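PDB 2R3B: ADP-dependent (S)-NAD(P)H-hydrate dehydratase from Enterococcus faecalis, which probably catalyses the ADP-dependent dehydration of the S-form of hydrated NADH and NADPH, restoring the damaged cofactors and releasing AMP and phosphate. Local coordinates for residues Met62-Ala72 and Thr236-Gln247; Leu74-His84 and Ala94-Leu105. All blocks are in the same frame, centred on the assembly; numbering follows the deposited sequence. Where two conformers were deposited one is given.

Interaction 1: Met62-Ala72 and Thr236-Gln247; sequences MSTEACINSGA and TLAGIIAGFLAQ
Met62 and Thr236 meet at one end of the contact between two helices of the ribokinase-like fold, which run the same general way with the segment axes 7.1 Å apart at closest approach and a crossing angle of -34°. A water donates to both Met62 O and Thr236 OG1, and that hydroxyl is also bonded to Gly232 O one turn back. At Ser63 the backbones approach directly: Ser63 O receives a CA-H...O contact from Gly239 CA at 3.6 Å, possible because glycine presents no side chain there. Ala66 points its methyl into the other helix, with CB 3.2 Å from Thr236 O and close to CG1 of Ile240. One residue on, Cys67 CA returns a CA-H...O contact to Gly239 O. Ser70 sets its OG between its own backbone N and carbonyl carbon (chi1 79°), where it bonds Cys67 O and lies 3.2 Å from Gly243 CA, a second glycine that lets the helices close up. A Schellman motif follows at Gly71, and Ala72 CB rests against Gly243 and Ala246. The Gln247 amide joins the C-terminal turns of the segments: NE2 donates across to Ser70 O at 2.8 Å and back to Gly243 O at 2.9 Å, lying above both carbonyl planes.

Interaction 2: Leu74-His84 and Ala94-Leu105; sequences LTTVITDVKNH and AMVVGFEETVLL
Four backbone hydrogen bonds link strand 74-78 and the Thr79 that follows it with parallel strand 95-97, in a beta-alpha-beta unit: Met95 N to Thr75 O, Val77 N to Met95 O, Val97 N to Val77 O and Thr79 N to Val97 O. CA-H...O contacts alternate with them, ending with Gly98 CA to Thr79 O at 3.3 Å. Among side-chain contacts, the selenomethionine Met95 bends at chi3 (-86°) and brings CE to 3.5 Å from Thr76 OG1 and against Leu74 CD2. Ile78 lies alongside Val97; its CG2 touches CD1 of Phe99, and its CD1 reaches Leu105 CB at 3.9 Å. Two rings pack beyond the C-terminal ends of the two strands. Phe99 lays a face over the Thr79-Asp80 peptide, with CE2 3.3 Å from Asp80 N. His84 takes Val96 CB over one face in a CH-pi contact of 3.7 Å to the centroid, while Val81 CA covers the opposite face. Its NE2 donates to Thr79 O, and ND1 bonds Lys82 of a neighbouring subunit. Strand 95-97 is an edge strand of this chain's sheet, and Val96 makes backbone hydrogen bonds to that subunit; strand 46-50 pairs with 74-78, helices 57-70 and 84-90 pack against Val77, and helix 125-137 meets Phe99 and Leu105.

Helix 57-70, which supplies most of segment 62-72, is followed after a short turn by strand 74-78 of interaction 2, and the two contacts, with centres about 17 Å apart, meet along it. Thr64 and Cys67 face the strands: Thr64 OG1 is 3.2 Å from Val77 CG2, Thr64 CG2 is 3.6 Å from Ala94 CB, and Cys67 SG is 3.5 Å from Thr75 OG1. The helix thus packs on the sheet while it pairs with 236-247. Interaction 1 borders the predicted NAD(P)HX site, since the side chain of Ser63 lies about 4 Å from that of Asp235 and its OG is hydrogen-bonded to the backbone O of Asp235. Interaction 2 is more distant, with the side chain of Thr79 about 8 Å from that of Ala59.

Interaction 1: Met62-Ala72 and Thr236-Gln247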
loop_
_atom_site.group_PDB
_atom_site.type_symbol
_atom_site.label_atom_id
_atom_site.label_comp_id
_atom_site.label_asym_id
_atom_site.label_seq_id
_atom_site.Cartn_x
_atom_site.Cartn_y
_atom_site.Cartn_z
HETATM N N MSE B 62 -2.739 5.124 -12.057
HETATM C CA MSE B 62 -1.570 5.995 -12.239
HETATM C C MSE B 62 -1.945 7.429 -12.665
HETATM O O MSE B 62 -1.391 8.404 -12.142
HETATM C CB MSE B 62 -0.569 5.319 -13.206
HETATM C CG MSE B 62 0.091 4.109 -12.564
HETATM SE SE MSE B 62 1.516 3.363 -13.552
HETATM C CE MSE B 62 0.504 2.481 -14.894
ATOM N N SER B 63 -2.929 7.572 -13.556
ATOM C CA SER B 63 -3.451 8.887 -13.849
ATOM C C SER B 63 -4.027 9.589 -12.641
ATOM O O SER B 63 -3.880 10.809 -12.495
ATOM C CB SER B 63 -4.556 8.802 -14.897
ATOM O OG SER B 63 -4.073 8.265 -16.093
ATOM N N THR B 64 -4.735 8.830 -11.804
ATOM C CA THR B 64 -5.338 9.389 -10.580
ATOM C C THR B 64 -4.278 9.928 -9.646
ATOM O O THR B 64 -4.410 11.039 -9.152
ATOM C CB THR B 64 -6.200 8.315 -9.901
ATOM O OG1 THR B 64 -7.196 7.887 -10.850
ATOM C CG2 THR B 64 -6.852 8.854 -8.603
ATOM N N GLU B 65 -3.218 9.173 -9.409
ATOM C CA GLU B 65 -2.156 9.627 -8.509
ATOM C C GLU B 65 -1.525 10.940 -9.043
ATOM O O GLU B 65 -1.216 11.858 -8.281
ATOM C CB GLU B 65 -1.097 8.520 -8.340
ATOM C CG GLU B 65 -0.031 8.869 -7.294
ATOM C CD GLU B 65 0.701 7.668 -6.703
ATOM O OE1 GLU B 65 0.740 6.611 -7.388
ATOM O OE2 GLU B 65 1.234 7.809 -5.553
ATOM N N ALA B 66 -1.324 11.005 -10.358
ATOM C CA ALA B 66 -0.755 12.197 -11.018
ATOM C C ALA B 66 -1.684 13.395 -10.816
ATOM O O ALA B 66 -1.250 14.502 -10.468
ATOM C CB ALA B 66 -0.564 11.916 -12.545
ATOM N N CYS B 67 -2.970 13.179 -11.026
ATOM C CA CYS B 67 -3.950 14.273 -10.910
ATOM C C CYS B 67 -4.039 14.859 -9.494
ATOM O O CYS B 67 -3.946 16.080 -9.300
ATOM C CB CYS B 67 -5.314 13.774 -11.396
ATOM S SG CYS B 67 -6.585 15.036 -11.534
ATOM N N ILE B 68 -4.156 13.982 -8.500
ATOM C CA ILE B 68 -4.195 14.397 -7.101
ATOM C C ILE B 68 -2.931 15.130 -6.735
ATOM O O ILE B 68 -2.978 16.246 -6.210
ATOM C CB ILE B 68 -4.352 13.186 -6.183
ATOM C CG1 ILE B 68 -5.732 12.556 -6.429
ATOM C CG2 ILE B 68 -4.178 13.584 -4.704
ATOM C CD1 ILE B 68 -5.823 11.195 -5.844
ATOM N N ASN B 69 -1.785 14.528 -7.041
ATOM C CA ASN B 69 -0.512 15.146 -6.691
ATOM C C ASN B 69 -0.202 16.461 -7.444
ATOM O O ASN B 69 0.612 17.251 -6.991
ATOM C CB ASN B 69 0.621 14.156 -6.928
ATOM C CG ASN B 69 0.869 13.275 -5.758
ATOM O OD1 ASN B 69 1.482 13.726 -4.780
ATOM N ND2 ASN B 69 0.420 12.012 -5.830
ATOM N N SER B 70 -0.842 16.682 -8.591
ATOM C CA SER B 70 -0.666 17.904 -9.369
ATOM C C SER B 70 -1.423 19.100 -8.752
ATOM O O SER B 70 -1.158 20.257 -9.113
ATOM C CB SER B 70 -1.148 17.709 -10.808
ATOM O OG SER B 70 -2.551 17.794 -10.847
ATOM N N GLY B 71 -2.335 18.820 -7.840
ATOM C CA GLY B 71 -3.098 19.860 -7.168
ATOM C C GLY B 71 -4.566 19.994 -7.524
ATOM O O GLY B 71 -5.216 20.927 -7.065
ATOM N N ALA B 72 -5.119 19.107 -8.339
ATOM C CA ALA B 72 -6.549 19.159 -8.612
ATOM C C ALA B 72 -7.356 19.207 -7.330
ATOM O O ALA B 72 -7.072 18.491 -6.341
ATOM C CB ALA B 72 -7.001 17.932 -9.533
ATOM N N THR B 236 0.394 8.747 -16.621
ATOM C CA THR B 236 0.854 9.785 -15.697
ATOM C C THR B 236 0.773 11.183 -16.292
ATOM O O THR B 236 0.214 12.122 -15.661
ATOM C CB THR B 236 2.250 9.438 -15.161
ATOM O OG1 THR B 236 2.148 8.177 -14.470
ATOM C CG2 THR B 236 2.749 10.504 -14.179
ATOM N N LEU B 237 1.309 11.341 -17.500
ATOM C CA LEU B 237 1.242 12.628 -18.182
ATOM C C LEU B 237 -0.195 13.114 -18.331
ATOM O O LEU B 237 -0.479 14.289 -18.105
ATOM C CB LEU B 237 1.865 12.529 -19.567
ATOM C CG LEU B 237 1.719 13.771 -20.431
ATOM C CD1 LEU B 237 2.329 15.057 -19.773
ATOM C CD2 LEU B 237 2.301 13.494 -21.813
ATOM N N ALA B 238 -1.090 12.217 -18.736
ATOM C CA ALA B 238 -2.490 12.577 -18.970
ATOM C C ALA B 238 -3.096 13.117 -17.695
ATOM O O ALA B 238 -3.838 14.108 -17.724
ATOM C CB ALA B 238 -3.286 11.370 -19.497
ATOM N N GLY B 239 -2.776 12.497 -16.557
ATOM C CA GLY B 239 -3.254 12.971 -15.282
ATOM C C GLY B 239 -2.737 14.333 -14.858
ATOM O O GLY B 239 -3.463 15.121 -14.256
ATOM N N ILE B 240 -1.473 14.588 -15.143
ATOM C CA ILE B 240 -0.865 15.905 -14.930
ATOM C C ILE B 240 -1.535 16.962 -15.793
ATOM O O ILE B 240 -1.827 18.075 -15.302
ATOM C CB ILE B 240 0.650 15.907 -15.200
ATOM C CG1 ILE B 240 1.375 14.937 -14.269
ATOM C CG2 ILE B 240 1.205 17.325 -14.933
ATOM C CD1 ILE B 240 2.869 14.666 -14.559
ATOM N N ILE B 241 -1.774 16.640 -17.067
ATOM C CA ILE B 241 -2.451 17.586 -17.961
ATOM C C ILE B 241 -3.818 17.927 -17.376
ATOM O O ILE B 241 -4.208 19.101 -17.245
ATOM C CB ILE B 241 -2.562 17.061 -19.415
ATOM C CG1 ILE B 241 -1.158 16.985 -20.054
ATOM C CG2 ILE B 241 -3.559 17.968 -20.257
ATOM C CD1 ILE B 241 -1.115 16.177 -21.416
ATOM N N ALA B 242 -4.546 16.902 -16.977
ATOM C CA ALA B 242 -5.888 17.125 -16.406
ATOM C C ALA B 242 -5.859 18.013 -15.152
ATOM O O ALA B 242 -6.650 18.939 -15.011
ATOM C CB ALA B 242 -6.569 15.740 -16.133
ATOM N N GLY B 243 -4.950 17.725 -14.216
ATOM C CA GLY B 243 -4.781 18.525 -13.000
ATOM C C GLY B 243 -4.357 19.967 -13.286
ATOM O O GLY B 243 -4.787 20.889 -12.607
ATOM N N PHE B 244 -3.504 20.160 -14.299
ATOM C CA PHE B 244 -3.112 21.497 -14.681
ATOM C C PHE B 244 -4.283 22.292 -15.238
ATOM O O PHE B 244 -4.500 23.438 -14.837
ATOM C CB PHE B 244 -1.944 21.480 -15.667
ATOM C CG PHE B 244 -0.601 21.547 -15.003
ATOM C CD1 PHE B 244 -0.307 20.693 -13.936
ATOM C CD2 PHE B 244 0.381 22.407 -15.457
ATOM C CE1 PHE B 244 0.939 20.755 -13.294
ATOM C CE2 PHE B 244 1.640 22.463 -14.821
ATOM C CZ PHE B 244 1.920 21.631 -13.754
ATOM N N LEU B 245 -5.039 21.691 -16.149
ATOM C CA LEU B 245 -6.199 22.375 -16.758
ATOM C C LEU B 245 -7.280 22.682 -15.705
ATOM O O LEU B 245 -8.073 23.607 -15.856
ATOM C CB LEU B 245 -6.769 21.568 -17.909
ATOM C CG LEU B 245 -5.894 21.574 -19.165
ATOM C CD1 LEU B 245 -6.409 20.551 -20.163
ATOM C CD2 LEU B 245 -5.839 22.982 -19.796
ATOM N N ALA B 246 -7.295 21.907 -14.628
ATOM C CA ALA B 246 -8.239 22.102 -13.539
ATOM C C ALA B 246 -7.961 23.368 -12.739
ATOM O O ALA B 246 -8.898 23.984 -12.244
ATOM C CB ALA B 246 -8.253 20.893 -12.607
ATOM N N GLN B 247 -6.688 23.775 -12.684
ATOM C CA GLN B 247 -6.220 24.793 -11.755
ATOM C C GLN B 247 -5.764 26.092 -12.400
ATOM O O GLN B 247 -5.817 27.138 -11.757
ATOM C CB GLN B 247 -4.962 24.283 -11.064
ATOM C CG GLN B 247 -5.122 23.213 -10.145
ATOM C CD GLN B 247 -3.766 22.795 -9.688
ATOM O OE1 GLN B 247 -3.180 23.444 -8.822
ATOM N NE2 GLN B 247 -3.249 21.711 -10.268
HETATM O O HOH W 1 1.318 8.076 -11.644
#

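Interaction 2: Leu74-His84 and Ala94-Leu105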
loop_
_atom_site.group_PDB
_atom_site.type_symbol
_atom_site.label_atom_id
_atom_site.label_comp_id
_atom_site.label_asym_id
_atom_site.label_seq_id
_atom_site.Cartn_x
_atom_site.Cartn_y
_atom_site.Cartn_z
ATOM N N LEU B 74 -10.602 18.429 -6.663
ATOM C CA LEU B 74 -11.411 17.243 -6.435
ATOM C C LEU B 74 -11.258 16.306 -7.608
ATOM O O LEU B 74 -11.274 16.763 -8.739
ATOM C CB LEU B 74 -12.878 17.621 -6.274
ATOM C CG LEU B 74 -13.278 18.243 -4.930
ATOM C CD1 LEU B 74 -14.753 18.632 -4.988
ATOM C CD2 LEU B 74 -13.018 17.299 -3.738
ATOM N N THR B 75 -11.075 15.018 -7.341
ATOM C CA THR B 75 -10.837 14.037 -8.404
ATOM C C THR B 75 -11.833 12.898 -8.223
ATOM O O THR B 75 -11.907 12.300 -7.142
ATOM C CB THR B 75 -9.378 13.482 -8.389
ATOM O OG1 THR B 75 -8.455 14.555 -8.646
ATOM C CG2 THR B 75 -9.139 12.404 -9.456
ATOM N N THR B 76 -12.570 12.608 -9.299
ATOM C CA THR B 76 -13.471 11.446 -9.347
ATOM C C THR B 76 -13.024 10.529 -10.458
ATOM O O THR B 76 -12.666 11.014 -11.554
ATOM C CB THR B 76 -14.931 11.872 -9.583
ATOM O OG1 THR B 76 -15.280 12.854 -8.620
ATOM C CG2 THR B 76 -15.894 10.684 -9.442
ATOM N N VAL B 77 -13.069 9.222 -10.204
ATOM C CA VAL B 77 -12.644 8.245 -11.186
ATOM C C VAL B 77 -13.825 7.370 -11.565
ATOM O O VAL B 77 -14.422 6.721 -10.704
ATOM C CB VAL B 77 -11.463 7.395 -10.692
ATOM C CG1 VAL B 77 -10.884 6.509 -11.828
ATOM C CG2 VAL B 77 -10.324 8.309 -10.125
ATOM N N ILE B 78 -14.139 7.341 -12.860
ATOM C CA ILE B 78 -15.090 6.364 -13.420
ATOM C C ILE B 78 -14.277 5.224 -14.024
ATOM O O ILE B 78 -13.540 5.419 -14.989
ATOM C CB ILE B 78 -15.989 6.981 -14.519
ATOM C CG1 ILE B 78 -16.791 8.172 -13.991
ATOM C CG2 ILE B 78 -16.905 5.892 -15.172
ATOM C CD1 ILE B 78 -17.422 9.003 -15.141
ATOM N N THR B 79 -14.348 4.072 -13.396
ATOM C CA THR B 79 -13.505 2.941 -13.714
ATOM C C THR B 79 -14.220 1.681 -13.303
ATOM O O THR B 79 -15.166 1.726 -12.548
ATOM C CB THR B 79 -12.133 3.028 -13.010
ATOM O OG1 THR B 79 -11.309 1.960 -13.487
ATOM C CG2 THR B 79 -12.234 2.900 -11.484
ATOM N N ASP B 80 -13.812 0.536 -13.823
ATOM C CA ASP B 80 -14.477 -0.702 -13.387
ATOM C C ASP B 80 -14.408 -0.845 -11.870
ATOM O O ASP B 80 -13.380 -0.601 -11.231
ATOM C CB ASP B 80 -13.868 -1.919 -14.060
ATOM C CG ASP B 80 -14.769 -3.120 -14.014
ATOM O OD1 ASP B 80 -14.852 -3.773 -12.948
ATOM O OD2 ASP B 80 -15.380 -3.431 -15.071
ATOM N N VAL B 81 -15.524 -1.261 -11.288
ATOM C CA VAL B 81 -15.607 -1.463 -9.834
ATOM C C VAL B 81 -14.508 -2.381 -9.285
ATOM O O VAL B 81 -14.057 -2.232 -8.136
ATOM C CB VAL B 81 -17.012 -1.959 -9.437
ATOM C CG1 VAL B 81 -17.260 -3.341 -10.053
ATOM C CG2 VAL B 81 -17.137 -1.906 -7.935
ATOM N N LYS B 82 -14.049 -3.300 -10.120
ATOM C CA LYS B 82 -12.882 -4.155 -9.797
ATOM C C LYS B 82 -11.695 -3.336 -9.293
ATOM O O LYS B 82 -10.940 -3.786 -8.434
ATOM C CB LYS B 82 -12.478 -4.949 -11.064
ATOM C CG LYS B 82 -11.246 -5.864 -10.922
ATOM C CD LYS B 82 -10.870 -6.580 -12.211
ATOM C CE LYS B 82 -9.669 -7.526 -11.987
ATOM N NZ LYS B 82 -9.299 -8.209 -13.233
ATOM N N ASN B 83 -11.516 -2.149 -9.867
ATOM C CA ASN B 83 -10.330 -1.326 -9.609
ATOM C C ASN B 83 -10.463 -0.407 -8.408
ATOM O O ASN B 83 -9.483 0.220 -8.003
ATOM C CB ASN B 83 -9.978 -0.517 -10.857
ATOM C CG ASN B 83 -9.725 -1.402 -12.077
ATOM O OD1 ASN B 83 -9.035 -2.418 -11.996
ATOM N ND2 ASN B 83 -10.322 -1.037 -13.200
ATOM N N HIS B 84 -11.648 -0.305 -7.811
ATOM C CA HIS B 84 -11.826 0.714 -6.786
ATOM C C HIS B 84 -11.006 0.474 -5.517
ATOM O O HIS B 84 -10.560 1.447 -4.875
ATOM C CB HIS B 84 -13.289 0.824 -6.431
ATOM C CG HIS B 84 -14.144 1.348 -7.536
ATOM N ND1 HIS B 84 -15.501 1.544 -7.393
ATOM C CD2 HIS B 84 -13.848 1.665 -8.818
ATOM C CE1 HIS B 84 -16.001 1.974 -8.536
ATOM N NE2 HIS B 84 -15.027 2.054 -9.420
ATOM N N ALA B 94 -9.340 10.187 -3.988
ATOM C CA ALA B 94 -10.177 10.074 -5.172
ATOM C C ALA B 94 -11.537 9.520 -4.826
ATOM O O ALA B 94 -11.644 8.558 -4.033
ATOM C CB ALA B 94 -9.543 9.115 -6.184
HETATM N N MSE B 95 -12.565 10.051 -5.470
HETATM C CA MSE B 95 -13.903 9.465 -5.384
HETATM C C MSE B 95 -14.076 8.469 -6.563
HETATM O O MSE B 95 -13.360 8.572 -7.591
HETATM C CB MSE B 95 -14.926 10.599 -5.316
HETATM C CG MSE B 95 -14.645 11.568 -4.085
HETATM SE SE MSE B 95 -15.783 13.060 -4.296
HETATM C CE MSE B 95 -14.570 14.099 -5.477
ATOM N N VAL B 96 -14.943 7.468 -6.405
ATOM C CA VAL B 96 -15.016 6.366 -7.383
ATOM C C VAL B 96 -16.445 6.083 -7.828
ATOM O O VAL B 96 -17.371 5.999 -7.013
ATOM C CB VAL B 96 -14.354 5.069 -6.904
ATOM C CG1 VAL B 96 -12.825 5.242 -6.759
ATOM C CG2 VAL B 96 -14.974 4.544 -5.591
ATOM N N VAL B 97 -16.592 5.886 -9.130
ATOM C CA VAL B 97 -17.870 5.568 -9.743
ATOM C C VAL B 97 -17.614 4.418 -10.709
ATOM O O VAL B 97 -16.625 4.433 -11.449
ATOM C CB VAL B 97 -18.447 6.788 -10.473
ATOM C CG1 VAL B 97 -19.786 6.443 -11.214
ATOM C CG2 VAL B 97 -18.639 7.970 -9.448
ATOM N N GLY B 98 -18.447 3.396 -10.656
ATOM C CA GLY B 98 -18.330 2.266 -11.605
ATOM C C GLY B 98 -18.953 2.542 -12.966
ATOM O O GLY B 98 -19.830 3.390 -13.140
ATOM N N PHE B 99 -18.488 1.827 -13.960
ATOM C CA PHE B 99 -19.026 1.957 -15.313
ATOM C C PHE B 99 -20.510 1.647 -15.411
ATOM O O PHE B 99 -21.192 2.154 -16.328
ATOM C CB PHE B 99 -18.313 1.000 -16.245
ATOM C CG PHE B 99 -16.897 1.381 -16.581
ATOM C CD1 PHE B 99 -16.550 2.675 -16.911
ATOM C CD2 PHE B 99 -15.936 0.406 -16.671
ATOM C CE1 PHE B 99 -15.238 2.995 -17.249
ATOM C CE2 PHE B 99 -14.637 0.730 -17.028
ATOM C CZ PHE B 99 -14.305 2.024 -17.297
ATOM N N GLU B 100 -21.013 0.783 -14.529
ATOM C CA GLU B 100 -22.412 0.350 -14.503
ATOM C C GLU B 100 -23.345 1.395 -13.895
ATOM O O GLU B 100 -24.569 1.298 -13.996
ATOM C CB GLU B 100 -22.515 -0.973 -13.706
ATOM C CG GLU B 100 -22.567 -0.824 -12.128
ATOM C CD GLU B 100 -21.187 -0.763 -11.365
ATOM O OE1 GLU B 100 -20.191 -0.539 -11.933
ATOM O OE2 GLU B 100 -21.168 -0.912 -10.157
ATOM N N GLU B 101 -22.764 2.378 -13.204
ATOM C CA GLU B 101 -23.513 3.384 -12.465
ATOM C C GLU B 101 -23.896 4.537 -13.405
ATOM O O GLU B 101 -23.370 5.640 -13.326
ATOM C CB GLU B 101 -22.671 3.865 -11.276
ATOM C CG GLU B 101 -22.435 2.796 -10.252
ATOM C CD GLU B 101 -21.817 3.368 -9.012
ATOM O OE1 GLU B 101 -22.557 3.946 -8.182
ATOM O OE2 GLU B 101 -20.580 3.230 -8.841
ATOM N N THR B 102 -24.839 4.259 -14.309
ATOM C CA THR B 102 -25.113 5.135 -15.463
ATOM C C THR B 102 -25.483 6.560 -15.032
ATOM O O THR B 102 -24.970 7.525 -15.563
ATOM C CB THR B 102 -26.274 4.561 -16.312
ATOM O OG1 THR B 102 -25.981 3.200 -16.616
ATOM C CG2 THR B 102 -26.454 5.356 -17.645
ATOM N N VAL B 103 -26.402 6.678 -14.094
ATOM C CA VAL B 103 -26.878 7.983 -13.659
ATOM C C VAL B 103 -25.807 8.748 -12.901
ATOM O O VAL B 103 -25.544 9.914 -13.174
ATOM C CB VAL B 103 -28.163 7.832 -12.853
ATOM C CG1 VAL B 103 -28.612 9.212 -12.291
ATOM C CG2 VAL B 103 -29.255 7.164 -13.767
ATOM N N LEU B 104 -25.155 8.069 -11.976
ATOM C CA LEU B 104 -24.107 8.712 -11.169
ATOM C C LEU B 104 -22.923 9.147 -12.028
ATOM O O LEU B 104 -22.376 10.233 -11.852
ATOM C CB LEU B 104 -23.651 7.741 -10.096
ATOM C CG LEU B 104 -22.622 8.324 -9.120
ATOM C CD1 LEU B 104 -23.106 9.670 -8.527
ATOM C CD2 LEU B 104 -22.355 7.289 -8.021
ATOM N N LEU B 105 -22.537 8.327 -12.991
ATOM C CA LEU B 105 -21.408 8.697 -13.847
ATOM C C LEU B 105 -21.779 9.922 -14.709
ATOM O O LEU B 105 -20.982 10.852 -14.894
ATOM C CB LEU B 105 -20.942 7.501 -14.654
ATOM C CG LEU B 105 -21.517 7.060 -15.983
ATOM C CD1 LEU B 105 -21.044 7.977 -17.136
ATOM C CD2 LEU B 105 -21.061 5.612 -16.252
HETATM O O HOH W 2 -18.069 -1.164 -12.933
#